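PDB 5UZ8: cadherin-23 from Mus musculus, which probably mediates calcium-dependent adhesion as a long chain of cadherin repeats and takes part in mechanotransduction in hearing. Local coordinates for residues R179-L190 with E204-D215. Residues are numbered along the deposited sequence; the frame is centred on the assembly and turned at random. Where two conformers were deposited one is given.
Sequences REKKDHYILTAL and ENSVQVVIRVLD. With CA (calcium ion), chain F; CA (calcium ion), chain G; GSH (glutathione), chain L.
Strands 184-190 and 204-214 pair as an antiparallel beta hairpin in the middle cadherin repeat, paired from H184 with R212 to L190 with S206, and the hairpin runs at one end into a calcium site shared by E180 and D215. Backbone bonds tie the hydrogen-bonded pairs Y185/I211, L187/V209 and A189/V207 in both directions, with L187 N to V209 O (2.8 Å) almost straight at 176°. Y185, L187, A189, V207, V209 and I211 line the buried face, where V209 and I211 also meet strand 134-141 of the facing sheet, as in the Greek-key beta sandwich of cadherin repeats. The edge of the Y185 ring receives V213 CG2, 3.9 Å from CE1. On the other face T188 OG1 donates to an in-plane lone pair of Q208 OE1 (2.8 Å); the bend at Q208 chi2 (-64°) folds the amide back toward T188, and a water links Q208 NE2 with T188 OG1 and I186 O. R212 NH1 lies over one face of the H184 ring, 3.7 Å from CD2, while R212 finds its main polar partner in Q122. Beyond the strands, R179 NE reaches D215 OD1 (3.0 Å) from above the carboxylate plane, while its NH2 makes a salt bridge to E180 OE1. E180 OE1 and D215 OD1 lie 3.0 Å apart, two acceptors brought together on one calcium ion; E127, V216, D218 and D251 complete this site at the junction with the next repeat. An alanine in place of R179 would probably leave the calcium ions alone to offset the crowded negative charge of D215 OD1 and E180 OE1. E180 chelates this calcium through both oxygens, and OE2 also binds a second one, which takes glutathione OE1 as a further ligand.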
ATOM      1  N   ARG A 179     -20.496   7.377   1.449  1.00 15.55           N
ATOM      2  CA  ARG A 179     -20.724   6.036   2.008  1.00 15.66           C
ATOM      3  C   ARG A 179     -21.875   5.270   1.344  1.00 15.38           C
ATOM      4  O   ARG A 179     -21.846   4.030   1.210  1.00 15.28           O
ATOM      5  CB  ARG A 179     -20.977   6.104   3.497  1.00 16.04           C
ATOM      6  CG  ARG A 179     -20.828   4.731   4.154  1.00 16.68           C
ATOM      7  CD  ARG A 179     -21.554   4.702   5.482  1.00 17.48           C
ATOM      8  NE  ARG A 179     -22.982   4.842   5.239  1.00 17.20           N
ATOM      9  CZ  ARG A 179     -23.802   3.868   4.849  1.00 18.42           C
ATOM     10  NH1 ARG A 179     -23.411   2.592   4.778  1.00 18.83           N
ATOM     11  NH2 ARG A 179     -25.074   4.156   4.604  1.00 19.05           N
ATOM     12  N   GLU A 180     -22.912   6.024   0.977  1.00 15.27           N
ATOM     13  CA  GLU A 180     -24.082   5.422   0.407  1.00 15.86           C
ATOM     14  C   GLU A 180     -23.834   4.810  -1.006  1.00 16.93           C
ATOM     15  O   GLU A 180     -24.575   3.921  -1.433  1.00 17.47           O
ATOM     16  CB  GLU A 180     -25.199   6.457   0.337  1.00 15.84           C
ATOM     17  CG  GLU A 180     -25.920   6.722   1.653  1.00 15.18           C
ATOM     18  CD  GLU A 180     -25.114   7.494   2.672  1.00 14.43           C
ATOM     19  OE1 GLU A 180     -25.015   7.015   3.828  1.00 15.37           O
ATOM     20  OE2 GLU A 180     -24.567   8.562   2.359  1.00 14.23           O
ATOM     21  N   LYS A 181     -22.850   5.339  -1.727  1.00 17.06           N
ATOM     22  CA  LYS A 181     -22.425   4.829  -3.045  0.50 17.88           C
ATOM     23  C   LYS A 181     -21.475   3.640  -2.836  1.00 17.64           C
ATOM     24  O   LYS A 181     -21.638   2.582  -3.409  1.00 17.89           O
ATOM     25  CB  LYS A 181     -21.683   5.917  -3.853  0.50 18.46           C
ATOM     26  CG  LYS A 181     -22.540   6.972  -4.559  0.50 19.43           C
ATOM     27  CD  LYS A 181     -21.674   7.905  -5.416  0.50 19.93           C
ATOM     28  CE  LYS A 181     -22.387   9.194  -5.845  0.50 20.40           C
ATOM     29  NZ  LYS A 181     -22.513  10.162  -4.730  0.50 19.15           N
ATOM     30  N   LYS A 182     -20.472   3.837  -1.994  1.00 16.95           N
ATOM     31  CA  LYS A 182     -19.486   2.788  -1.744  1.00 17.15           C
ATOM     32  C   LYS A 182     -18.918   2.989  -0.351  1.00 16.02           C
ATOM     33  O   LYS A 182     -18.419   4.078  -0.026  1.00 15.36           O
ATOM     34  CB  LYS A 182     -18.369   2.864  -2.797  1.00 17.23           C
ATOM     35  CG  LYS A 182     -17.353   1.750  -2.693  1.00 17.59           C
ATOM     36  CD  LYS A 182     -16.603   1.464  -3.998  1.00 18.24           C
ATOM     37  CE  LYS A 182     -15.629   0.303  -3.807  1.00 18.31           C
ATOM     38  NZ  LYS A 182     -15.017  -0.127  -5.093  1.00 19.29           N
ATOM     39  N   ASP A 183     -19.014   1.958   0.470  1.00 16.03           N
ATOM     40  CA  ASP A 183     -18.721   2.138   1.902  1.00 15.95           C
ATOM     41  C   ASP A 183     -17.307   1.748   2.327  1.00 15.20           C
ATOM     42  O   ASP A 183     -16.926   1.970   3.471  1.00 15.11           O
ATOM     43  CB  ASP A 183     -19.755   1.443   2.804  1.00 16.92           C
ATOM     44  CG  ASP A 183     -19.783  -0.062   2.667  1.00 18.94           C
ATOM     45  OD1 ASP A 183     -18.989  -0.669   1.926  1.00 19.09           O
ATOM     46  OD2 ASP A 183     -20.652  -0.664   3.351  1.00 20.95           O
ATOM     47  N   HIS A 184     -16.537   1.152   1.430  1.00 14.34           N
ATOM     48  CA  HIS A 184     -15.125   0.917   1.698  1.00 13.78           C
ATOM     49  C   HIS A 184     -14.421   0.526   0.392  1.00 13.74           C
ATOM     50  O   HIS A 184     -15.064   0.071  -0.572  1.00 13.85           O
ATOM     51  CB  HIS A 184     -14.906  -0.215   2.694  1.00 14.31           C
ATOM     52  CG  HIS A 184     -15.273  -1.564   2.167  1.00 14.85           C
ATOM     53  ND1 HIS A 184     -16.575  -1.920   1.907  1.00 15.64           N
ATOM     54  CD2 HIS A 184     -14.518  -2.648   1.878  1.00 15.78           C
ATOM     55  CE1 HIS A 184     -16.614  -3.179   1.491  1.00 16.55           C
ATOM     56  NE2 HIS A 184     -15.375  -3.643   1.461  1.00 16.92           N
ATOM     57  N   TYR A 185     -13.107   0.668   0.409  1.00 13.47           N
ATOM     58  CA  TYR A 185     -12.240   0.391  -0.734  1.00 13.79           C
ATOM     59  C   TYR A 185     -11.115  -0.536  -0.287  1.00 14.43           C
ATOM     60  O   TYR A 185     -10.609  -0.414   0.850  1.00 13.62           O
ATOM     61  CB  TYR A 185     -11.641   1.718  -1.223  1.00 13.40           C
ATOM     62  CG  TYR A 185     -12.665   2.702  -1.696  1.00 13.65           C
ATOM     63  CD1 TYR A 185     -13.342   3.518  -0.793  1.00 13.68           C
ATOM     64  CD2 TYR A 185     -12.969   2.822  -3.059  1.00 14.55           C
ATOM     65  CE1 TYR A 185     -14.312   4.431  -1.236  1.00 13.95           C
ATOM     66  CE2 TYR A 185     -13.889   3.758  -3.521  1.00 15.01           C
ATOM     67  CZ  TYR A 185     -14.561   4.554  -2.585  1.00 14.76           C
ATOM     68  OH  TYR A 185     -15.511   5.448  -2.987  1.00 15.64           O
ATOM     69  N   ILE A 186     -10.708  -1.433  -1.180  1.00 15.04           N
ATOM     70  CA  ILE A 186      -9.521  -2.249  -0.961  1.00 16.01           C
ATOM     71  C   ILE A 186      -8.615  -1.993  -2.171  1.00 16.68           C
ATOM     72  O   ILE A 186      -8.872  -2.503  -3.242  1.00 17.30           O
ATOM     73  CB  ILE A 186      -9.876  -3.751  -0.807  1.00 17.20           C
ATOM     74  CG1 ILE A 186     -10.953  -3.914   0.270  1.00 17.39           C
ATOM     75  CG2 ILE A 186      -8.614  -4.568  -0.490  1.00 17.55           C
ATOM     76  CD1 ILE A 186     -11.346  -5.353   0.538  1.00 18.83           C
ATOM     77  N   LEU A 187      -7.597  -1.173  -1.966  1.00 16.74           N
ATOM     78  CA  LEU A 187      -6.731  -0.676  -3.021  1.00 17.91           C
ATOM     79  C   LEU A 187      -5.395  -1.417  -2.997  1.00 17.83           C
ATOM     80  O   LEU A 187      -4.935  -1.835  -1.950  1.00 17.83           O
ATOM     81  CB  LEU A 187      -6.461   0.783  -2.799  1.00 18.14           C
ATOM     82  CG  LEU A 187      -7.668   1.707  -2.689  1.00 19.57           C
ATOM     83  CD1 LEU A 187      -7.112   3.114  -2.486  1.00 20.45           C
ATOM     84  CD2 LEU A 187      -8.539   1.529  -3.928  1.00 20.83           C
ATOM     85  N   THR A 188      -4.805  -1.594  -4.167  1.00 18.42           N
ATOM     86  CA  THR A 188      -3.460  -2.149  -4.278  1.00 18.41           C
ATOM     87  C   THR A 188      -2.464  -1.013  -4.473  1.00 17.60           C
ATOM     88  O   THR A 188      -2.550  -0.289  -5.468  1.00 18.14           O
ATOM     89  CB  THR A 188      -3.379  -3.112  -5.468  1.00 19.44           C
ATOM     90  OG1 THR A 188      -4.334  -4.176  -5.287  1.00 20.08           O
ATOM     91  CG2 THR A 188      -1.989  -3.691  -5.578  1.00 19.70           C
ATOM     92  N   ALA A 189      -1.524  -0.883  -3.542  1.00 16.45           N
ATOM     93  CA  ALA A 189      -0.410   0.053  -3.664  1.00 15.77           C
ATOM     94  C   ALA A 189       0.826  -0.726  -4.116  1.00 16.18           C
ATOM     95  O   ALA A 189       1.069  -1.839  -3.621  1.00 15.72           O
ATOM     96  CB  ALA A 189      -0.134   0.749  -2.353  1.00 14.83           C
ATOM     97  N   LEU A 190       1.589  -0.146  -5.045  1.00 15.59           N
ATOM     98  CA  LEU A 190       2.765  -0.802  -5.622  1.00 15.97           C
ATOM     99  C   LEU A 190       4.006   0.030  -5.300  1.00 14.98           C
ATOM    100  O   LEU A 190       3.930   1.254  -5.363  1.00 13.59           O
ATOM    101  CB  LEU A 190       2.596  -0.868  -7.116  1.00 18.48           C
ATOM    102  CG  LEU A 190       3.524  -1.757  -7.906  1.00 21.02           C
ATOM    103  CD1 LEU A 190       3.259  -3.229  -7.598  1.00 22.12           C
ATOM    104  CD2 LEU A 190       3.253  -1.506  -9.388  1.00 23.17           C
ATOM    105  N   GLU A 204       9.558  -5.047  -7.768  1.00 18.33           N
ATOM    106  CA  GLU A 204       8.386  -4.489  -7.124  1.00 17.83           C
ATOM    107  C   GLU A 204       7.805  -5.409  -6.063  1.00 17.39           C
ATOM    108  O   GLU A 204       8.054  -6.642  -6.067  1.00 17.27           O
ATOM    109  CB  GLU A 204       7.314  -4.213  -8.161  1.00 19.93           C
ATOM    110  CG  GLU A 204       6.714  -5.452  -8.815  1.00 22.84           C
ATOM    111  CD  GLU A 204       5.792  -5.100  -9.963  1.00 26.74           C
ATOM    112  OE1 GLU A 204       4.661  -5.608  -9.996  1.00 27.96           O
ATOM    113  OE2 GLU A 204       6.196  -4.318 -10.857  1.00 29.71           O
ATOM    114  N   ASN A 205       6.902  -4.829  -5.292  1.00 15.82           N
ATOM    115  CA  ASN A 205       5.993  -5.572  -4.446  1.00 15.95           C
ATOM    116  C   ASN A 205       4.747  -4.726  -4.276  1.00 15.67           C
ATOM    117  O   ASN A 205       4.787  -3.477  -4.413  1.00 14.26           O
ATOM    118  CB  ASN A 205       6.595  -5.848  -3.062  1.00 15.82           C
ATOM    119  CG  ASN A 205       7.314  -7.187  -2.974  1.00 16.93           C
ATOM    120  OD1 ASN A 205       6.764  -8.222  -3.331  1.00 18.23           O
ATOM    121  ND2 ASN A 205       8.550  -7.174  -2.482  1.00 16.65           N
ATOM    122  N   SER A 206       3.656  -5.393  -3.969  1.00 16.11           N
ATOM    123  CA  SER A 206       2.400  -4.684  -3.703  1.00 15.87           C
ATOM    124  C   SER A 206       1.904  -4.957  -2.302  1.00 15.78           C
ATOM    125  O   SER A 206       2.244  -5.972  -1.693  1.00 16.20           O
ATOM    126  CB  SER A 206       1.367  -5.141  -4.713  1.00 17.04           C
ATOM    127  OG  SER A 206       1.154  -6.535  -4.607  1.00 18.69           O
ATOM    128  N   VAL A 207       0.991  -4.114  -1.850  1.00 14.90           N
ATOM    129  CA  VAL A 207       0.305  -4.293  -0.589  1.00 15.15           C
ATOM    130  C   VAL A 207      -1.157  -3.826  -0.718  1.00 15.07           C
ATOM    131  O   VAL A 207      -1.459  -2.986  -1.596  1.00 14.70           O
ATOM    132  CB  VAL A 207       1.034  -3.543   0.529  1.00 15.00           C
ATOM    133  CG1 VAL A 207       0.882  -2.047   0.380  1.00 14.44           C
ATOM    134  CG2 VAL A 207       0.556  -3.965   1.892  1.00 15.92           C
ATOM    135  N   GLN A 208      -2.065  -4.378   0.103  1.00 15.50           N
ATOM    136  CA  GLN A 208      -3.457  -3.943   0.092  1.00 15.64           C
ATOM    137  C   GLN A 208      -3.685  -2.866   1.147  1.00 15.03           C
ATOM    138  O   GLN A 208      -3.153  -2.941   2.270  1.00 14.19           O
ATOM    139  CB  GLN A 208      -4.445  -5.090   0.278  1.00 17.07           C
ATOM    140  CG  GLN A 208      -4.327  -6.205  -0.728  1.00 19.23           C
ATOM    141  CD  GLN A 208      -4.647  -5.761  -2.127  1.00 20.12           C
ATOM    142  OE1 GLN A 208      -3.737  -5.622  -2.996  1.00 21.56           O
ATOM    143  NE2 GLN A 208      -5.906  -5.504  -2.364  1.00 20.11           N
ATOM    144  N   VAL A 209      -4.452  -1.859   0.750  1.00 14.54           N
ATOM    145  CA  VAL A 209      -4.826  -0.720   1.594  1.00 14.38           C
ATOM    146  C   VAL A 209      -6.343  -0.623   1.670  1.00 14.46           C
ATOM    147  O   VAL A 209      -6.984  -0.437   0.631  1.00 14.70           O
ATOM    148  CB  VAL A 209      -4.277   0.590   1.017  1.00 13.98           C
ATOM    149  CG1 VAL A 209      -4.648   1.762   1.948  1.00 13.99           C
ATOM    150  CG2 VAL A 209      -2.768   0.478   0.833  1.00 14.03           C
ATOM    151  N   VAL A 210      -6.908  -0.779   2.874  1.00 14.77           N
ATOM    152  CA  VAL A 210      -8.323  -0.686   3.119  1.00 14.83           C
ATOM    153  C   VAL A 210      -8.659   0.721   3.601  1.00 14.44           C
ATOM    154  O   VAL A 210      -8.059   1.235   4.561  1.00 15.05           O
ATOM    155  CB  VAL A 210      -8.807  -1.689   4.194  1.00 15.80           C
ATOM    156  CG1 VAL A 210     -10.301  -1.522   4.470  1.00 16.41           C
ATOM    157  CG2 VAL A 210      -8.521  -3.111   3.761  1.00 16.78           C
ATOM    158  N   ILE A 211      -9.654   1.329   2.981  1.00 13.72           N
ATOM    159  CA  ILE A 211     -10.197   2.589   3.474  0.50 13.49           C
ATOM    160  C   ILE A 211     -11.675   2.363   3.725  1.00 13.79           C
ATOM    161  O   ILE A 211     -12.451   2.142   2.785  1.00 13.95           O
ATOM    162  CB  ILE A 211      -9.974   3.761   2.501  0.50 12.87           C
ATOM    163  CG1 ILE A 211      -8.490   4.100   2.438  0.50 12.86           C
ATOM    164  CG2 ILE A 211     -10.745   5.008   2.970  0.50 12.85           C
ATOM    165  CD1 ILE A 211      -8.050   4.846   1.194  0.50 12.62           C
ATOM    166  N   ARG A 212     -12.063   2.403   4.992  1.00 13.93           N
ATOM    167  CA  ARG A 212     -13.460   2.219   5.373  1.00 14.47           C
ATOM    168  C   ARG A 212     -14.080   3.595   5.545  1.00 14.69           C
ATOM    169  O   ARG A 212     -13.474   4.490   6.132  1.00 15.16           O
ATOM    170  CB  ARG A 212     -13.598   1.370   6.621  1.00 14.96           C
ATOM    171  CG  ARG A 212     -12.996  -0.017   6.429  1.00 15.54           C
ATOM    172  CD  ARG A 212     -13.452  -1.037   7.472  1.00 16.43           C
ATOM    173  NE  ARG A 212     -12.778  -2.293   7.235  1.00 17.31           N
ATOM    174  CZ  ARG A 212     -13.122  -3.193   6.312  1.00 17.94           C
ATOM    175  NH1 ARG A 212     -14.217  -3.044   5.556  1.00 17.56           N
ATOM    176  NH2 ARG A 212     -12.364  -4.273   6.169  1.00 19.11           N
ATOM    177  N   VAL A 213     -15.278   3.766   4.992  1.00 14.41           N
ATOM    178  CA  VAL A 213     -15.909   5.075   4.918  1.00 14.91           C
ATOM    179  C   VAL A 213     -17.006   5.107   5.961  1.00 15.08           C
ATOM    180  O   VAL A 213     -17.967   4.345   5.884  1.00 15.49           O
ATOM    181  CB  VAL A 213     -16.489   5.319   3.525  1.00 15.20           C
ATOM    182  CG1 VAL A 213     -17.112   6.709   3.425  1.00 15.56           C
ATOM    183  CG2 VAL A 213     -15.402   5.151   2.490  1.00 15.40           C
ATOM    184  N   LEU A 214     -16.852   5.991   6.924  1.00 15.12           N
ATOM    185  CA  LEU A 214     -17.786   6.110   8.052  1.00 16.04           C
ATOM    186  C   LEU A 214     -18.952   7.040   7.725  1.00 15.81           C
ATOM    187  O   LEU A 214     -18.781   8.044   7.038  1.00 15.22           O
ATOM    188  CB  LEU A 214     -17.038   6.612   9.294  1.00 17.10           C
ATOM    189  CG  LEU A 214     -15.820   5.777   9.670  1.00 17.62           C
ATOM    190  CD1 LEU A 214     -15.092   6.404  10.852  1.00 18.83           C
ATOM    191  CD2 LEU A 214     -16.212   4.342   9.967  1.00 18.41           C
ATOM    192  N   ASP A 215     -20.128   6.728   8.278  1.00 16.44           N
ATOM    193  CA  ASP A 215     -21.361   7.439   7.948  1.00 16.31           C
ATOM    194  C   ASP A 215     -21.412   8.824   8.579  1.00 16.57           C
ATOM    195  O   ASP A 215     -21.001   9.009   9.733  1.00 17.82           O
ATOM    196  CB  ASP A 215     -22.551   6.636   8.434  1.00 16.61           C
ATOM    197  CG  ASP A 215     -23.849   7.052   7.800  1.00 16.62           C
ATOM    198  OD1 ASP A 215     -23.888   7.342   6.571  1.00 15.80           O
ATOM    199  OD2 ASP A 215     -24.855   7.062   8.560  1.00 16.95           O
TER
HETATM  200 CA    CA F2605     -24.564   8.990   5.086  1.00 14.15          CA
HETATM  201 CA    CA G2606     -23.500  10.357   1.550  1.00 16.22          CA
HETATM  202  N1  GSH L2611     -24.224  14.602  -3.888  1.00 29.29           N
HETATM  203  CA1 GSH L2611     -24.030  14.653  -2.447  1.00 30.20           C
HETATM  204  C1  GSH L2611     -22.599  14.288  -2.133  1.00 30.75           C
HETATM  205  O11 GSH L2611     -21.862  13.947  -3.087  1.00 30.86           O
HETATM  206  O12 GSH L2611     -22.231  14.315  -0.932  1.00 30.49           O
HETATM  207  CB1 GSH L2611     -24.992  13.695  -1.716  1.00 27.76           C
HETATM  208  CG1 GSH L2611     -24.736  12.231  -2.070  1.00 25.81           C
HETATM  209  CD1 GSH L2611     -25.475  11.309  -1.129  1.00 24.01           C
HETATM  210  OE1 GSH L2611     -25.127  11.172   0.041  1.00 22.16           O
HETATM  211  N2  GSH L2611     -26.484  10.631  -1.667  1.00 22.61           N
HETATM  212  CA2 GSH L2611     -27.176   9.564  -0.974  1.00 22.48           C
HETATM  213  C2  GSH L2611     -27.142   8.287  -1.764  1.00 22.48           C
HETATM  214  O2  GSH L2611     -28.048   7.484  -1.626  1.00 21.99           O
HETATM  215  CB2 GSH L2611     -28.611  10.003  -0.684  1.00 22.86           C
HETATM  216  SG2 GSH L2611     -28.565  11.415   0.433  1.00 24.62           S
HETATM  217  N3  GSH L2611     -26.063   8.079  -2.530  1.00 22.97           N
HETATM  218  CA3 GSH L2611     -25.844   6.860  -3.287  1.00 23.53           C
HETATM  219  C3  GSH L2611     -25.805   7.101  -4.782  1.00 25.49           C
HETATM  220  O31 GSH L2611     -25.721   6.087  -5.512  1.00 26.32           O
HETATM  221  O32 GSH L2611     -25.814   8.275  -5.235  1.00 26.92           O
HETATM  222  O   HOH W   1     -18.346   1.749   6.212  1.00 25.20           O
HETATM  223  O   HOH W   2      -7.130  -4.137  -4.571  1.00 21.34           O
HETATM  224  O   HOH W   3     -21.937  11.832   0.368  1.00 16.02           O